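Local coordinates for protein DyP2 (Amycolatopsis sp. ATCC 39116, PDB 4G2C) that is a haem-containing dye peroxidase from a lignin-reactive bacterium, probably using hydrogen peroxide to oxidise dyes and other aromatic substrates, and also binds manganese, at residues 95-98 with 99-103; 229-232 with 233-237; 334-337 with 338-341. All blocks are in the same frame, centred on the assembly; numbering follows the deposited sequence.

Interaction 1 (95-98 with 99-103); sequences RTHL and QEVEA
His97 and Val101, one helical turn apart, make the tight side of this contact. The CG2 methyl of Val101 comes up to the imidazole at a slant, 3.5 Å from His97 NE2. Two torsions bring them together: His97 holds CG anti to its backbone N (chi1 173°), while Val101 CG2, anti to its own carbonyl carbon and beside its own backbone N, points back to the His97 ring. The backbone beneath is regular alpha-helix. Val101 N donates to His97 O at 2.8 Å, and the next bond, Glu102 N to Leu98 O, is nearly straight at 174°.

The turn is looser on its polar flank. Thr96 CG2 and Glu100 OE2 come no nearer than 4.0 Å, their side chains crossing at a slant, and the extended Glu100 chain instead spends its carboxylate on Thr112 and, through OE1, on a salt bridge to Lys92. Gln99 is exposed, its amide no closer to the Arg95 side chain than 4.4 Å, from Gln99 OE1 to Arg95 CG. The Arg95 guanidinium turns to Asp52 and to the carbonyl of Ala48.

This turn belongs to helix 94-107 of the DyP dimeric alpha+beta barrel domain. The stack of His97 on the ring of His62 and the packing of Leu98 against Trp40, Lys60 and Leu227 seat the helix on neighbouring loops, while Arg95 ties its start to helix 45-53.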
ATOM      1  N   ARG A  95       6.677   6.410 -18.902  1.00 22.83           N
ATOM      2  CA  ARG A  95       7.025   5.635 -20.096  1.00 30.09           C
ATOM      3  C   ARG A  95       8.475   5.136 -20.090  1.00 29.49           C
ATOM      4  O   ARG A  95       8.739   3.967 -20.399  1.00 31.49           O
ATOM      5  CB  ARG A  95       6.762   6.417 -21.383  1.00 33.13           C
ATOM      6  CG  ARG A  95       7.005   5.551 -22.627  1.00 45.13           C
ATOM      7  CD  ARG A  95       7.161   6.367 -23.907  1.00 47.37           C
ATOM      8  NE  ARG A  95       5.960   7.130 -24.227  1.00 51.48           N
ATOM      9  CZ  ARG A  95       4.885   6.617 -24.820  1.00 52.31           C
ATOM     10  NH1 ARG A  95       4.860   5.327 -25.153  1.00 53.54           N
ATOM     11  NH2 ARG A  95       3.835   7.395 -25.071  1.00 44.51           N
ATOM     12  N   THR A  96       9.416   6.013 -19.747  1.00 24.43           N
ATOM     13  CA  THR A  96      10.804   5.568 -19.635  1.00 27.80           C
ATOM     14  C   THR A  96      10.909   4.425 -18.618  1.00 26.32           C
ATOM     15  O   THR A  96      11.656   3.461 -18.818  1.00 25.86           O
ATOM     16  CB  THR A  96      11.749   6.711 -19.217  1.00 26.53           C
ATOM     17  OG1 THR A  96      11.750   7.728 -20.227  1.00 29.24           O
ATOM     18  CG2 THR A  96      13.166   6.184 -19.037  1.00 21.99           C
ATOM     19  N   HIS A  97      10.172   4.535 -17.519  1.00 22.90           N
ATOM     20  CA  HIS A  97      10.239   3.495 -16.498  1.00 27.40           C
ATOM     21  C   HIS A  97       9.755   2.165 -17.075  1.00 25.72           C
ATOM     22  O   HIS A  97      10.357   1.119 -16.847  1.00 24.90           O
ATOM     23  CB  HIS A  97       9.408   3.857 -15.266  1.00 26.97           C
ATOM     24  CG  HIS A  97       9.307   2.740 -14.272  1.00 24.77           C
ATOM     25  ND1 HIS A  97       8.175   2.506 -13.523  1.00 24.61           N
ATOM     26  CD2 HIS A  97      10.197   1.784 -13.915  1.00 25.75           C
ATOM     27  CE1 HIS A  97       8.370   1.451 -12.749  1.00 23.90           C
ATOM     28  NE2 HIS A  97       9.588   0.994 -12.970  1.00 21.79           N
ATOM     29  N   LEU A  98       8.665   2.224 -17.830  1.00 23.16           N
ATOM     30  CA  LEU A  98       8.051   1.026 -18.395  1.00 27.25           C
ATOM     31  C   LEU A  98       9.006   0.330 -19.363  1.00 29.38           C
ATOM     32  O   LEU A  98       9.162  -0.900 -19.344  1.00 30.07           O
ATOM     33  CB  LEU A  98       6.728   1.389 -19.078  1.00 24.20           C
ATOM     34  CG  LEU A  98       5.627   1.767 -18.076  1.00 23.83           C
ATOM     35  CD1 LEU A  98       4.359   2.257 -18.766  1.00 28.22           C
ATOM     36  CD2 LEU A  98       5.326   0.580 -17.163  1.00 26.38           C
ATOM     37  N   GLN A  99       9.654   1.140 -20.192  1.00 28.27           N
ATOM     38  CA  GLN A  99      10.652   0.671 -21.132  1.00 29.01           C
ATOM     39  C   GLN A  99      11.746  -0.033 -20.363  1.00 29.87           C
ATOM     40  O   GLN A  99      12.159  -1.136 -20.717  1.00 33.54           O
ATOM     41  CB  GLN A  99      11.238   1.863 -21.880  1.00 33.30           C
ATOM     42  CG  GLN A  99      11.585   1.592 -23.321  1.00 46.88           C
ATOM     43  CD  GLN A  99      11.681   2.879 -24.131  1.00 50.90           C
ATOM     44  OE1 GLN A  99      10.807   3.752 -24.047  1.00 47.53           O
ATOM     45  NE2 GLN A  99      12.741   3.001 -24.917  1.00 46.03           N
ATOM     46  N   GLU A 100      12.207   0.595 -19.291  1.00 29.23           N
ATOM     47  CA  GLU A 100      13.206  -0.048 -18.442  1.00 28.51           C
ATOM     48  C   GLU A 100      12.683  -1.398 -17.944  1.00 29.13           C
ATOM     49  O   GLU A 100      13.385  -2.405 -18.028  1.00 31.75           O
ATOM     50  CB  GLU A 100      13.622   0.856 -17.279  1.00 27.19           C
ATOM     51  CG  GLU A 100      14.411   2.099 -17.690  1.00 28.59           C
ATOM     52  CD  GLU A 100      14.828   2.963 -16.496  1.00 29.62           C
ATOM     53  OE1 GLU A 100      14.456   2.653 -15.340  1.00 31.42           O
ATOM     54  OE2 GLU A 100      15.538   3.960 -16.714  1.00 35.65           O
ATOM     55  N   VAL A 101      11.450  -1.431 -17.439  1.00 29.71           N
ATOM     56  CA  VAL A 101      10.882  -2.713 -16.986  1.00 32.66           C
ATOM     57  C   VAL A 101      10.917  -3.771 -18.104  1.00 31.54           C
ATOM     58  O   VAL A 101      11.456  -4.859 -17.930  1.00 31.14           O
ATOM     59  CB  VAL A 101       9.467  -2.564 -16.390  1.00 30.47           C
ATOM     60  CG1 VAL A 101       8.808  -3.934 -16.221  1.00 39.41           C
ATOM     61  CG2 VAL A 101       9.533  -1.836 -15.045  1.00 26.73           C
ATOM     62  N   GLU A 102      10.376  -3.425 -19.263  1.00 34.00           N
ATOM     63  CA  GLU A 102      10.423  -4.324 -20.413  1.00 41.20           C
ATOM     64  C   GLU A 102      11.860  -4.772 -20.737  1.00 42.16           C
ATOM     65  O   GLU A 102      12.108  -5.951 -21.002  1.00 44.33           O
ATOM     66  CB  GLU A 102       9.778  -3.658 -21.636  1.00 31.62           C
ATOM     67  CG  GLU A 102       9.119  -4.628 -22.600  1.00 45.97           C
ATOM     68  CD  GLU A 102       8.013  -5.439 -21.944  1.00 54.83           C
ATOM     69  OE1 GLU A 102       7.391  -4.939 -20.978  1.00 53.48           O
ATOM     70  OE2 GLU A 102       7.763  -6.580 -22.397  1.00 61.60           O
ATOM     71  N   ALA A 103      12.805  -3.835 -20.710  1.00 38.77           N
ATOM     72  CA  ALA A 103      14.200  -4.161 -21.002  1.00 40.26           C
ATOM     73  C   ALA A 103      14.788  -5.156 -20.010  1.00 39.66           C
ATOM     74  O   ALA A 103      15.586  -6.014 -20.383  1.00 39.39           O
ATOM     75  CB  ALA A 103      15.048  -2.903 -21.043  1.00 37.84           C
TER

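Interaction 2 (229-232 with 233-237); sequences EDVD and AERDT. With ACT (acetate ion), chain N; ACT (acetate ion), chain G.
The guanidinium of Arg235 has Val231 O over one face, 4.1 Å above the plane and displaced toward the rim, while its edge is taken up by three acceptors near the plane: Asp232 OD1 and an oxygen from each of two acetate ions, probably from the crystallisation liquor. Asp232 and Arg235 run side by side in the same direction and close a salt bridge, with Arg235 NH2 2.7 Å from Asp232 OD1. That oxygen is met on its anti side, 18° out of the carboxylate plane, and the carboxylate and guanidinium planes stand 47° apart. Arg235 leaves the helix with CG anti to its backbone N (chi1 171°) and then bends at chi3, which swings the guanidinium back alongside Asp232. Arg235 NE gives a straight bond of 2.7 Å to OXT of one acetate (chain N), whereas NH1 bonds only weakly to the other (chain G).

The pair is an i to i+3 salt bridge on the solvent side of helix 228-237, whose backbone bonds run from Ala233 N to Glu229 O through to Asp236 N to Asp232 O. At the end of the helix Ala233 O accepts from both Thr237 N and Thr237 OG1, the hydroxyl at 2.8 Å, from opposite faces of its plane.

An asparagine in place of Asp232 would probably leave the Arg235 guanidinium without a charged mate in the helix, its position held less firmly.

On another flank, a water donates to Asp230 O and, at 2.8 Å, to Glu234 OE1. Glu234 OE2 is held by Arg221, and Asp230 reaches Lys60 through OD1; Val231 packs on Leu225 and Ser247.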
ATOM      1  N   GLU A 229      -1.016  -4.632 -20.617  1.00 30.48           N
ATOM      2  CA  GLU A 229       0.163  -5.494 -20.699  1.00 31.84           C
ATOM      3  C   GLU A 229       0.402  -6.199 -19.359  1.00 29.06           C
ATOM      4  O   GLU A 229       0.967  -7.293 -19.309  1.00 26.65           O
ATOM      5  CB  GLU A 229       1.419  -4.675 -21.071  1.00 30.90           C
ATOM      6  CG  GLU A 229       1.458  -4.094 -22.502  1.00 34.35           C
ATOM      7  CD  GLU A 229       0.590  -2.851 -22.699  1.00 30.28           C
ATOM      8  OE1 GLU A 229      -0.026  -2.375 -21.724  1.00 28.64           O
ATOM      9  OE2 GLU A 229       0.521  -2.348 -23.843  1.00 34.58           O
ATOM     10  N   ASP A 230       0.004  -5.550 -18.271  1.00 23.85           N
ATOM     11  CA  ASP A 230       0.120  -6.163 -16.953  1.00 29.00           C
ATOM     12  C   ASP A 230      -0.974  -7.225 -16.779  1.00 26.45           C
ATOM     13  O   ASP A 230      -0.743  -8.279 -16.200  1.00 22.80           O
ATOM     14  CB  ASP A 230       0.031  -5.109 -15.845  1.00 29.47           C
ATOM     15  CG  ASP A 230       1.386  -4.461 -15.525  1.00 32.19           C
ATOM     16  OD1 ASP A 230       2.438  -5.008 -15.924  1.00 31.39           O
ATOM     17  OD2 ASP A 230       1.395  -3.419 -14.838  1.00 26.66           O
ATOM     18  N   VAL A 231      -2.160  -6.954 -17.314  1.00 26.88           N
ATOM     19  CA  VAL A 231      -3.235  -7.926 -17.209  1.00 30.58           C
ATOM     20  C   VAL A 231      -2.911  -9.169 -18.038  1.00 29.82           C
ATOM     21  O   VAL A 231      -3.150 -10.298 -17.601  1.00 31.12           O
ATOM     22  CB  VAL A 231      -4.607  -7.332 -17.562  1.00 34.94           C
ATOM     23  CG1 VAL A 231      -5.692  -8.382 -17.392  1.00 27.90           C
ATOM     24  CG2 VAL A 231      -4.897  -6.117 -16.680  1.00 27.21           C
ATOM     25  N   ASP A 232      -2.315  -8.971 -19.205  1.00 29.32           N
ATOM     26  CA  ASP A 232      -1.885 -10.118 -20.008  1.00 33.51           C
ATOM     27  C   ASP A 232      -0.841 -10.937 -19.261  1.00 29.03           C
ATOM     28  O   ASP A 232      -0.887 -12.169 -19.256  1.00 29.87           O
ATOM     29  CB  ASP A 232      -1.319  -9.673 -21.364  1.00 31.11           C
ATOM     30  CG  ASP A 232      -2.363  -9.027 -22.245  1.00 34.92           C
ATOM     31  OD1 ASP A 232      -3.568  -9.164 -21.933  1.00 38.12           O
ATOM     32  OD2 ASP A 232      -1.980  -8.394 -23.253  1.00 36.99           O
ATOM     33  N   ALA A 233       0.110 -10.243 -18.644  1.00 26.64           N
ATOM     34  CA  ALA A 233       1.186 -10.901 -17.917  1.00 27.99           C
ATOM     35  C   ALA A 233       0.625 -11.736 -16.772  1.00 27.82           C
ATOM     36  O   ALA A 233       1.051 -12.869 -16.550  1.00 28.41           O
ATOM     37  CB  ALA A 233       2.205  -9.864 -17.390  1.00 23.15           C
ATOM     38  N   GLU A 234      -0.327 -11.155 -16.052  1.00 25.26           N
ATOM     39  CA  GLU A 234      -0.975 -11.807 -14.933  1.00 25.56           C
ATOM     40  C   GLU A 234      -1.670 -13.078 -15.408  1.00 28.46           C
ATOM     41  O   GLU A 234      -1.568 -14.120 -14.761  1.00 25.46           O
ATOM     42  CB  GLU A 234      -1.974 -10.852 -14.276  1.00 21.70           C
ATOM     43  CG  GLU A 234      -2.575 -11.338 -12.960  1.00 23.01           C
ATOM     44  CD  GLU A 234      -1.611 -11.226 -11.771  1.00 29.15           C
ATOM     45  OE1 GLU A 234      -0.457 -10.782 -11.959  1.00 25.17           O
ATOM     46  OE2 GLU A 234      -2.009 -11.580 -10.637  1.00 25.67           O
ATOM     47  N   ARG A 235      -2.360 -12.980 -16.547  1.00 27.23           N
ATOM     48  CA  ARG A 235      -3.066 -14.115 -17.140  1.00 27.97           C
ATOM     49  C   ARG A 235      -2.088 -15.190 -17.599  1.00 29.57           C
ATOM     50  O   ARG A 235      -2.276 -16.371 -17.296  1.00 30.19           O
ATOM     51  CB  ARG A 235      -3.953 -13.664 -18.316  1.00 30.56           C
ATOM     52  CG  ARG A 235      -4.569 -14.817 -19.153  1.00 29.30           C
ATOM     53  CD  ARG A 235      -5.648 -14.293 -20.118  1.00 27.73           C
ATOM     54  NE  ARG A 235      -5.287 -12.960 -20.593  1.00 46.55           N
ATOM     55  CZ  ARG A 235      -6.050 -11.873 -20.497  1.00 41.58           C
ATOM     56  NH1 ARG A 235      -7.261 -11.940 -19.957  1.00 40.62           N
ATOM     57  NH2 ARG A 235      -5.593 -10.714 -20.960  1.00 39.70           N
ATOM     58  N   ASP A 236      -1.035 -14.785 -18.310  1.00 27.96           N
ATOM     59  CA  ASP A 236      -0.119 -15.747 -18.913  1.00 28.50           C
ATOM     60  C   ASP A 236       0.804 -16.437 -17.915  1.00 32.87           C
ATOM     61  O   ASP A 236       1.205 -17.587 -18.139  1.00 30.21           O
ATOM     62  CB  ASP A 236       0.737 -15.101 -20.004  1.00 31.76           C
ATOM     63  CG  ASP A 236      -0.092 -14.412 -21.081  1.00 34.95           C
ATOM     64  OD1 ASP A 236      -1.324 -14.587 -21.103  1.00 29.59           O
ATOM     65  OD2 ASP A 236       0.497 -13.688 -21.913  1.00 37.85           O
ATOM     66  N   THR A 237       1.159 -15.750 -16.829  1.00 29.44           N
ATOM     67  CA  THR A 237       2.261 -16.232 -15.976  1.00 30.33           C
ATOM     68  C   THR A 237       1.933 -16.458 -14.505  1.00 29.19           C
ATOM     69  O   THR A 237       2.832 -16.741 -13.708  1.00 32.63           O
ATOM     70  CB  THR A 237       3.512 -15.300 -16.050  1.00 35.73           C
ATOM     71  OG1 THR A 237       3.273 -14.112 -15.276  1.00 31.15           O
ATOM     72  CG2 THR A 237       3.831 -14.922 -17.501  1.00 31.22           C
TER
HETATM   73  C   ACT N 512      -2.807 -12.685 -23.396  1.00 47.00           C
HETATM   74  O   ACT N 512      -1.769 -13.280 -23.779  1.00 46.56           O
HETATM   75  OXT ACT N 512      -3.068 -12.732 -22.169  1.00 39.64           O
HETATM   76  CH3 ACT N 512      -3.698 -11.946 -24.357  1.00 51.92           C
HETATM   77  C   ACT G 505      -9.566 -10.290 -17.852  1.00 48.64           C
HETATM   78  O   ACT G 505      -9.366 -11.223 -18.677  1.00 49.13           O
HETATM   79  OXT ACT G 505      -9.460  -9.097 -18.273  1.00 44.43           O
HETATM   80  CH3 ACT G 505      -9.907 -10.602 -16.424  1.00 36.85           C
HETATM   81  O   HOH W   1       1.039  -9.238 -13.689  1.00 35.37           O

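Interaction 3 (334-337 with 338-341); sequences FSYD and SDKL. With ACT (acetate ion), chain K; ACT (acetate ion), chain H.
A type I beta turn from Tyr336 to Asp339, entered through an ST turn at Ser335, shapes this piece of loop. The bond closing the beta turn, Asp339 N to Tyr336 O, is 2.9 Å long but bent, with an N-H...O angle of 137°. Just ahead of it, Ser335 OG accepts from Asp337 N at 3.2 Å. A water completes the backbone pattern, donating to Ser335 O and accepting from Ser338 N at 2.9 Å.

Lys340 folds back over the outer side of the turn. Its chain runs extended until a bend at chi4 (98°) drops NZ onto Asp337 O, 3.0 Å away, in the carbonyl plane and on a lone pair. The ammonium thus grips the backbone, while the carboxylate of Asp337 stays 4.7 Å off, measured from OD1 to NZ, where its charge may still be felt. Beyond the turn the amides of Lys340 and Leu341 both donate to one acetate (chain K), probably a crystallisation component.

On the inner side Tyr336 and Asp339 lie side by side, with Asp339 OD2 at the edge of the ring, 4.1 Å from Tyr336 CD1; the ring and carboxylate planes are 48° apart. This buried carboxylate is well satisfied: OD2 takes bonds from Thr319 and the backbone N of Cys345, and OD1 from that of Lys344.

The whole turn sits in the long loop between helices 303-309 and 350-354, with Tyr336 packed on Ile351 and Arg352 of the latter, and the Tyr336 side chain is about 5 Å from the haem at the nearest atoms.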
ATOM      1  N   PHE A 334      -8.832 -15.849  -7.214  1.00 23.85           N
ATOM      2  CA  PHE A 334      -9.891 -16.399  -6.368  1.00 20.01           C
ATOM      3  C   PHE A 334     -10.852 -15.288  -5.945  1.00 23.27           C
ATOM      4  O   PHE A 334     -10.500 -14.102  -5.957  1.00 20.72           O
ATOM      5  CB  PHE A 334      -9.300 -17.020  -5.095  1.00 21.38           C
ATOM      6  CG  PHE A 334      -8.562 -16.031  -4.231  1.00 21.74           C
ATOM      7  CD1 PHE A 334      -9.252 -15.232  -3.312  1.00 20.45           C
ATOM      8  CD2 PHE A 334      -7.191 -15.857  -4.375  1.00 19.27           C
ATOM      9  CE1 PHE A 334      -8.583 -14.299  -2.526  1.00 22.04           C
ATOM     10  CE2 PHE A 334      -6.504 -14.913  -3.600  1.00 24.80           C
ATOM     11  CZ  PHE A 334      -7.198 -14.137  -2.667  1.00 22.96           C
ATOM     12  N   SER A 335     -12.060 -15.690  -5.570  1.00 22.89           N
ATOM     13  CA  SER A 335     -13.041 -14.812  -4.954  1.00 20.90           C
ATOM     14  C   SER A 335     -13.562 -15.584  -3.760  1.00 17.30           C
ATOM     15  O   SER A 335     -13.123 -16.697  -3.501  1.00 18.35           O
ATOM     16  CB  SER A 335     -14.206 -14.509  -5.913  1.00 26.02           C
ATOM     17  OG  SER A 335     -15.067 -15.631  -6.054  1.00 22.95           O
ATOM     18  N   TYR A 336     -14.516 -15.003  -3.041  1.00 20.08           N
ATOM     19  CA  TYR A 336     -15.105 -15.667  -1.888  1.00 23.52           C
ATOM     20  C   TYR A 336     -16.505 -16.235  -2.174  1.00 27.02           C
ATOM     21  O   TYR A 336     -17.277 -16.486  -1.245  1.00 24.60           O
ATOM     22  CB  TYR A 336     -15.166 -14.689  -0.717  1.00 23.73           C
ATOM     23  CG  TYR A 336     -13.816 -14.148  -0.372  1.00 21.49           C
ATOM     24  CD1 TYR A 336     -12.904 -14.921   0.340  1.00 22.41           C
ATOM     25  CD2 TYR A 336     -13.438 -12.871  -0.768  1.00 20.81           C
ATOM     26  CE1 TYR A 336     -11.645 -14.439   0.643  1.00 20.19           C
ATOM     27  CE2 TYR A 336     -12.189 -12.378  -0.465  1.00 21.09           C
ATOM     28  CZ  TYR A 336     -11.296 -13.170   0.242  1.00 19.71           C
ATOM     29  OH  TYR A 336     -10.054 -12.682   0.551  1.00 23.86           O
ATOM     30  N   ASP A 337     -16.820 -16.426  -3.454  1.00 25.27           N
ATOM     31  CA  ASP A 337     -18.158 -16.848  -3.865  1.00 28.53           C
ATOM     32  C   ASP A 337     -18.473 -18.290  -3.457  1.00 25.31           C
ATOM     33  O   ASP A 337     -19.632 -18.676  -3.411  1.00 32.54           O
ATOM     34  CB  ASP A 337     -18.353 -16.649  -5.379  1.00 29.48           C
ATOM     35  CG  ASP A 337     -18.536 -15.185  -5.759  1.00 32.78           C
ATOM     36  OD1 ASP A 337     -18.698 -14.340  -4.849  1.00 36.95           O
ATOM     37  OD2 ASP A 337     -18.515 -14.874  -6.965  1.00 30.53           O
ATOM     38  N   SER A 338     -17.438 -19.082  -3.182  1.00 26.01           N
ATOM     39  CA  SER A 338     -17.606 -20.415  -2.602  1.00 22.53           C
ATOM     40  C   SER A 338     -17.238 -20.437  -1.132  1.00 23.41           C
ATOM     41  O   SER A 338     -16.872 -21.492  -0.602  1.00 23.33           O
ATOM     42  CB  SER A 338     -16.743 -21.446  -3.326  1.00 22.80           C
ATOM     43  OG  SER A 338     -17.188 -21.654  -4.649  1.00 23.05           O
ATOM     44  N   ASP A 339     -17.356 -19.283  -0.477  1.00 24.29           N
ATOM     45  CA  ASP A 339     -16.938 -19.110   0.916  1.00 23.83           C
ATOM     46  C   ASP A 339     -17.838 -18.036   1.557  1.00 24.09           C
ATOM     47  O   ASP A 339     -17.415 -17.273   2.420  1.00 24.38           O
ATOM     48  CB  ASP A 339     -15.466 -18.668   0.938  1.00 21.73           C
ATOM     49  CG  ASP A 339     -14.798 -18.815   2.311  1.00 24.49           C
ATOM     50  OD1 ASP A 339     -15.418 -19.312   3.276  1.00 22.58           O
ATOM     51  OD2 ASP A 339     -13.608 -18.444   2.411  1.00 23.17           O
ATOM     52  N   LYS A 340     -19.085 -17.979   1.115  1.00 25.36           N
ATOM     53  CA  LYS A 340     -20.026 -16.944   1.558  1.00 26.93           C
ATOM     54  C   LYS A 340     -20.353 -17.018   3.052  1.00 26.46           C
ATOM     55  O   LYS A 340     -20.840 -16.052   3.633  1.00 26.57           O
ATOM     56  CB  LYS A 340     -21.314 -17.004   0.721  1.00 30.36           C
ATOM     57  CG  LYS A 340     -21.117 -16.620  -0.751  1.00 29.64           C
ATOM     58  CD  LYS A 340     -22.449 -16.570  -1.489  1.00 40.40           C
ATOM     59  CE  LYS A 340     -22.288 -16.083  -2.931  1.00 44.36           C
ATOM     60  NZ  LYS A 340     -22.244 -17.213  -3.912  1.00 43.95           N
ATOM     61  N   LEU A 341     -20.069 -18.160   3.670  1.00 26.68           N
ATOM     62  CA  LEU A 341     -20.303 -18.352   5.098  1.00 26.13           C
ATOM     63  C   LEU A 341     -19.045 -18.091   5.930  1.00 30.46           C
ATOM     64  O   LEU A 341     -19.085 -18.137   7.165  1.00 28.40           O
ATOM     65  CB  LEU A 341     -20.801 -19.776   5.355  1.00 27.99           C
ATOM     66  CG  LEU A 341     -22.192 -20.137   4.814  1.00 24.72           C
ATOM     67  CD1 LEU A 341     -22.419 -21.644   4.819  1.00 29.05           C
ATOM     68  CD2 LEU A 341     -23.242 -19.453   5.660  1.00 26.51           C
TER
HETATM   69  C   ACT K 509     -20.230 -21.155   0.965  1.00 34.12           C
HETATM   70  O   ACT K 509     -20.423 -20.482  -0.082  1.00 26.40           O
HETATM   71  OXT ACT K 509     -19.729 -20.590   1.975  1.00 37.99           O
HETATM   72  CH3 ACT K 509     -20.578 -22.602   1.029  1.00 39.97           C
HETATM   73  C   ACT H 506     -16.831 -15.943 -10.074  1.00 50.53           C
HETATM   74  O   ACT H 506     -17.955 -16.502  -9.982  1.00 53.66           O
HETATM   75  OXT ACT H 506     -16.202 -15.751  -8.999  1.00 39.17           O
HETATM   76  CH3 ACT H 506     -16.268 -15.527 -11.405  1.00 45.21           C
HETATM   77  O   HOH W   2     -14.526 -18.879  -2.951  1.00 25.08           O

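From the N terminus the three contacts follow in series, none nested in or crossing another. Interaction 1 is a turn in helix 94-107, in the family domain. Interaction 2 comes next, in helix 228-237; its centre is about 16 Å from that of interaction 1, without touching it, but both helices meet the same neighbouring loops, through Trp40, Lys41 and Lys60. Interaction 3 alone closes a turn outside a helix, far along the chain in the loop before helix 350-354, about 23 Å from interaction 1 at the nearest atoms. Interactions 2 and 3 are about 9 Å apart at their nearest atoms, and the Glu234 side chain of interaction 2 stays about 10 Å from the haem.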